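Local coordinates for protein CDA peptide synthetase I (Streptomyces coelicolor, PDB 5DU9) that belongs to the peptide synthetase family and here comprises a condensation domain, with (2S)-2-amino-N-butyl-propanamide bound in a pocket, at residues A[80-84]-A[96-101]; A[226-230]-A[391-395]. The protein carries 1 engineered substitution. All coordinates share one frame; numbering follows the deposited sequence.

Contact 1: A[80-84]-A[96-101]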
# COMPACT_ATOMS: atom_id res chain seq x y z
N CYS A 80 -13.29 -20.77 2.31
CA CYS A 80 -14.70 -20.85 2.66
C CYS A 80 -15.58 -20.10 1.67
O CYS A 80 -15.85 -18.92 1.86
CB CYS A 80 -14.93 -20.29 4.06
SG CYS A 80 -13.97 -21.09 5.37
N PRO A 81 -16.04 -20.78 0.60
CA PRO A 81 -16.92 -20.12 -0.37
C PRO A 81 -18.15 -19.48 0.27
O PRO A 81 -18.56 -19.90 1.35
CB PRO A 81 -17.34 -21.28 -1.29
CG PRO A 81 -16.23 -22.24 -1.21
CD PRO A 81 -15.67 -22.14 0.18
N PRO A 82 -18.73 -18.45 -0.37
CA PRO A 82 -20.00 -17.91 0.14
C PRO A 82 -21.14 -18.91 0.01
O PRO A 82 -20.97 -19.96 -0.61
CB PRO A 82 -20.25 -16.69 -0.75
CG PRO A 82 -18.94 -16.37 -1.38
CD PRO A 82 -18.23 -17.68 -1.52
N ALA A 83 -22.29 -18.59 0.60
CA ALA A 83 -23.47 -19.43 0.48
C ALA A 83 -24.04 -19.35 -0.93
O ALA A 83 -23.77 -18.40 -1.66
CB ALA A 83 -24.51 -19.02 1.50
N PRO A 84 -24.84 -20.36 -1.33
CA PRO A 84 -25.49 -20.32 -2.64
C PRO A 84 -26.46 -19.15 -2.78
O PRO A 84 -27.08 -18.78 -1.78
CB PRO A 84 -26.24 -21.66 -2.71
CG PRO A 84 -25.57 -22.53 -1.71
CD PRO A 84 -25.12 -21.62 -0.62
N VAL A 96 -18.98 -26.07 8.14
CA VAL A 96 -18.02 -25.16 7.51
C VAL A 96 -18.67 -23.80 7.27
O VAL A 96 -19.65 -23.70 6.53
CB VAL A 96 -17.51 -25.72 6.18
CG1 VAL A 96 -16.60 -24.71 5.50
CG2 VAL A 96 -16.78 -27.04 6.40
N PRO A 97 -18.12 -22.73 7.88
CA PRO A 97 -18.76 -21.42 7.71
C PRO A 97 -18.72 -20.92 6.27
O PRO A 97 -17.76 -21.20 5.55
CB PRO A 97 -17.93 -20.51 8.63
CG PRO A 97 -16.61 -21.18 8.73
CD PRO A 97 -16.89 -22.65 8.68
N TYR A 98 -19.77 -20.22 5.86
CA TYR A 98 -19.78 -19.53 4.57
C TYR A 98 -19.20 -18.13 4.75
O TYR A 98 -19.43 -17.49 5.77
CB TYR A 98 -21.21 -19.41 4.01
CG TYR A 98 -21.81 -20.69 3.49
CD1 TYR A 98 -21.24 -21.37 2.42
CD2 TYR A 98 -22.99 -21.20 4.03
CE1 TYR A 98 -21.80 -22.54 1.93
CE2 TYR A 98 -23.56 -22.36 3.54
CZ TYR A 98 -22.96 -23.02 2.49
OH TYR A 98 -23.52 -24.18 2.01
N THR A 99 -18.44 -17.67 3.77
CA THR A 99 -18.01 -16.28 3.76
C THR A 99 -19.24 -15.40 3.59
O THR A 99 -19.96 -15.54 2.61
CB THR A 99 -17.00 -15.99 2.64
OG1 THR A 99 -15.77 -16.67 2.93
CG2 THR A 99 -16.72 -14.49 2.53
N PRO A 100 -19.48 -14.49 4.55
CA PRO A 100 -20.58 -13.55 4.34
C PRO A 100 -20.20 -12.45 3.36
O PRO A 100 -19.02 -12.08 3.28
CB PRO A 100 -20.82 -12.98 5.74
CG PRO A 100 -19.49 -13.06 6.40
CD PRO A 100 -18.81 -14.28 5.84
N VAL A 101 -21.17 -11.94 2.62
CA VAL A 101 -20.94 -10.83 1.71
C VAL A 101 -21.99 -9.76 1.93
O VAL A 101 -23.20 -10.03 1.85
CB VAL A 101 -20.95 -11.27 0.24
CG1 VAL A 101 -20.53 -10.11 -0.65
CG2 VAL A 101 -20.03 -12.47 0.03
O HOH W 1 -17.58 -22.23 2.76
O HOH W 2 -22.40 -15.88 1.92

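Contact 2: A[226-230]-A[391-395]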
# COMPACT_ATOMS: atom_id res chain seq x y z
N GLU A 226 20.34 2.60 13.63
CA GLU A 226 19.07 2.63 14.33
C GLU A 226 18.07 3.45 13.52
O GLU A 226 18.42 4.51 13.00
CB GLU A 226 19.24 3.23 15.73
CG GLU A 226 17.99 3.18 16.61
CD GLU A 226 17.63 1.76 17.03
OE1 GLU A 226 18.42 0.83 16.76
OE2 GLU A 226 16.55 1.58 17.63
N PRO A 227 16.82 2.96 13.39
CA PRO A 227 15.84 3.80 12.70
C PRO A 227 15.67 5.15 13.39
O PRO A 227 15.72 5.22 14.62
CB PRO A 227 14.55 2.97 12.78
CG PRO A 227 15.03 1.56 12.87
CD PRO A 227 16.29 1.62 13.69
N VAL A 228 15.53 6.21 12.60
CA VAL A 228 15.35 7.55 13.13
C VAL A 228 14.04 8.16 12.64
O VAL A 228 13.63 7.95 11.49
CB VAL A 228 16.52 8.48 12.74
CG1 VAL A 228 17.82 8.00 13.36
CG2 VAL A 228 16.66 8.59 11.22
N SER A 229 13.39 8.90 13.53
CA SER A 229 12.18 9.64 13.20
C SER A 229 12.50 11.12 12.99
O SER A 229 13.50 11.62 13.51
CB SER A 229 11.14 9.49 14.32
OG SER A 229 10.03 10.33 14.10
N LEU A 230 11.66 11.80 12.22
CA LEU A 230 11.80 13.23 12.02
C LEU A 230 11.46 14.01 13.29
O LEU A 230 10.82 13.48 14.20
CB LEU A 230 10.91 13.70 10.87
CG LEU A 230 11.47 13.42 9.47
CD1 LEU A 230 10.37 13.48 8.42
CD2 LEU A 230 12.58 14.41 9.14
N THR A 391 5.71 2.24 12.71
CA THR A 391 6.44 2.65 13.90
C THR A 391 6.81 4.13 13.83
O THR A 391 7.21 4.73 14.83
CB THR A 391 7.73 1.83 14.08
OG1 THR A 391 8.56 1.98 12.92
CG2 THR A 391 7.41 0.36 14.28
N ASP A 392 6.68 4.72 12.65
CA ASP A 392 7.10 6.10 12.43
C ASP A 392 6.22 6.77 11.39
O ASP A 392 5.22 7.40 11.74
CB ASP A 392 8.58 6.12 12.02
CG ASP A 392 9.04 7.47 11.50
OD1 ASP A 392 8.66 8.49 12.10
OD2 ASP A 392 9.76 7.51 10.49
N LEU A 393 6.56 6.62 10.12
CA LEU A 393 5.89 7.35 9.05
C LEU A 393 5.82 6.57 7.74
O LEU A 393 6.82 6.00 7.30
CB LEU A 393 6.60 8.69 8.80
CG LEU A 393 6.04 9.62 7.72
CD1 LEU A 393 4.71 10.22 8.15
CD2 LEU A 393 7.05 10.71 7.40
N ASN A 394 4.64 6.54 7.13
CA ASN A 394 4.50 6.12 5.73
C ASN A 394 4.19 7.34 4.90
O ASN A 394 3.37 8.18 5.31
CB ASN A 394 3.38 5.09 5.51
CG ASN A 394 3.45 3.92 6.46
OD1 ASN A 394 4.53 3.39 6.74
ND2 ASN A 394 2.29 3.49 6.94
N ILE A 395 4.82 7.43 3.74
CA ILE A 395 4.50 8.46 2.76
C ILE A 395 3.92 7.75 1.54
O ILE A 395 4.61 7.01 0.86
CB ILE A 395 5.74 9.28 2.36
CG1 ILE A 395 6.29 10.00 3.59
CG2 ILE A 395 5.38 10.28 1.27
CD1 ILE A 395 7.60 10.70 3.37
O HOH W 3 12.18 6.08 10.21

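Contact 1: A[80-84]-A[96-101]
Cys80 meets Pro97 and Thr99 where two arms of one surface loop pass each other, their end-to-end directions 68° apart. Its CB sits 3.3 Å from Pro97 O, and its SG rests loosely against the Pro97 ring. Cys80 O accepts a very short hydrogen bond from Thr99 OG1 (2.5 Å, a length to be read with caution) and a weak one from Thr99 N; with OG1 turned beside its own backbone N (chi1 -68°), hydroxyl and amide can address the same carbonyl. Pro81 O takes the Thr99 N-H as well, at 3.3 Å, the donor lying well above the carbonyl plane. The same oxygen lies at the edge of the Tyr98 ring, 3.2 Å from CD1 and in the ring plane, and a water links it to Pro97 O. Pro82 brings its CA to 3.4 Å from Thr99 O, while its CG touches CG2 of Val101, a side chain that also packs on helix 46-58. Ala83 lays its CA over a face of the Tyr98 ring, 3.6 Å from the centroid, a CH-pi contact; its N reaches Thr99 O through a second water. Pro84 CD lies 4.0 Å from Tyr98 CZ, the two side chains crossing at about a right angle. Five of the eleven residues are prolines, which lack an N-H and so limit backbone pairing; one threonine, two waters and CH contacts do the joining.

Contact 2: A[226-230]-A[391-395]
At the entry to strand 393-398, an inner strand of the four-stranded mixed sheet in this condensation-domain fold, Asp392 meets Ser229 of the loop between helix 208-220 and strand 242-248. The contact is small, 120 Å² in all. No backbone-to-backbone hydrogen bond links the two segments, and the closest CA pair, Ser229 and Asp392, stands 6.2 Å apart, in keeping with that; side chains and one water span the gap. Both polar side chains are extended, with Asp392 CG anti to its N (chi1 168°) and Ser229 OG likewise (chi1 172°), which brings hydroxyl and carboxylate together. Ser229 OG lies 3.0 Å from Asp392 OD1, and Ser229 CB follows alongside the same oxygen. The firmer partner of OD1 lies outside the two segments: Tyr416 OH is hydrogen-bonded to it and also makes a weak hydrogen bond with Ser229 OG, while the Ser229 hydroxyl itself lies close to the same carboxylate oxygen.

The apolar part is thin. Leu230 CD1 approaches Leu393 CD2 tip to tip at 4.4 Å. Leu230, the last residue before the unmodelled 231-236, packs on helices 267-283 and 418-437, touching Phe278, Leu279 and Thr282 of the first and Leu424 of the second, while Leu393 packs on Leu421 of the latter. The loop thus lies beside the start of the strand. The Leu393 side chain is about 12 Å from the bound (2S)-2-amino-N-butyl-propanamide.

The other carboxylate oxygen is served by solvent: a single water donates to Asp392 OD2 at 2.8 Å and to Val228 O at 2.7 Å, bridging two acceptors that stand 4.0 Å from each other.

In the fold
Contact 1 closes early in the chain and contact 2 opens well after it, so the two are in series. They lie on opposite sides of the chain's centre, with centres 40 Å apart and nearest atoms about 27 Å apart, and do not touch. Segments 80-84 and 96-101 belong to the connection from strand 75-79 to strand 103-107, an outermost strand of the six-stranded sheet. Segments 226-230 and 391-395 instead join a loop to the four-stranded sheet. This placement matches the two-lobed build of condensation domains: contact 1 is local to one lobe's surface, whereas contact 2 brings into contact chain parts 161 residues apart.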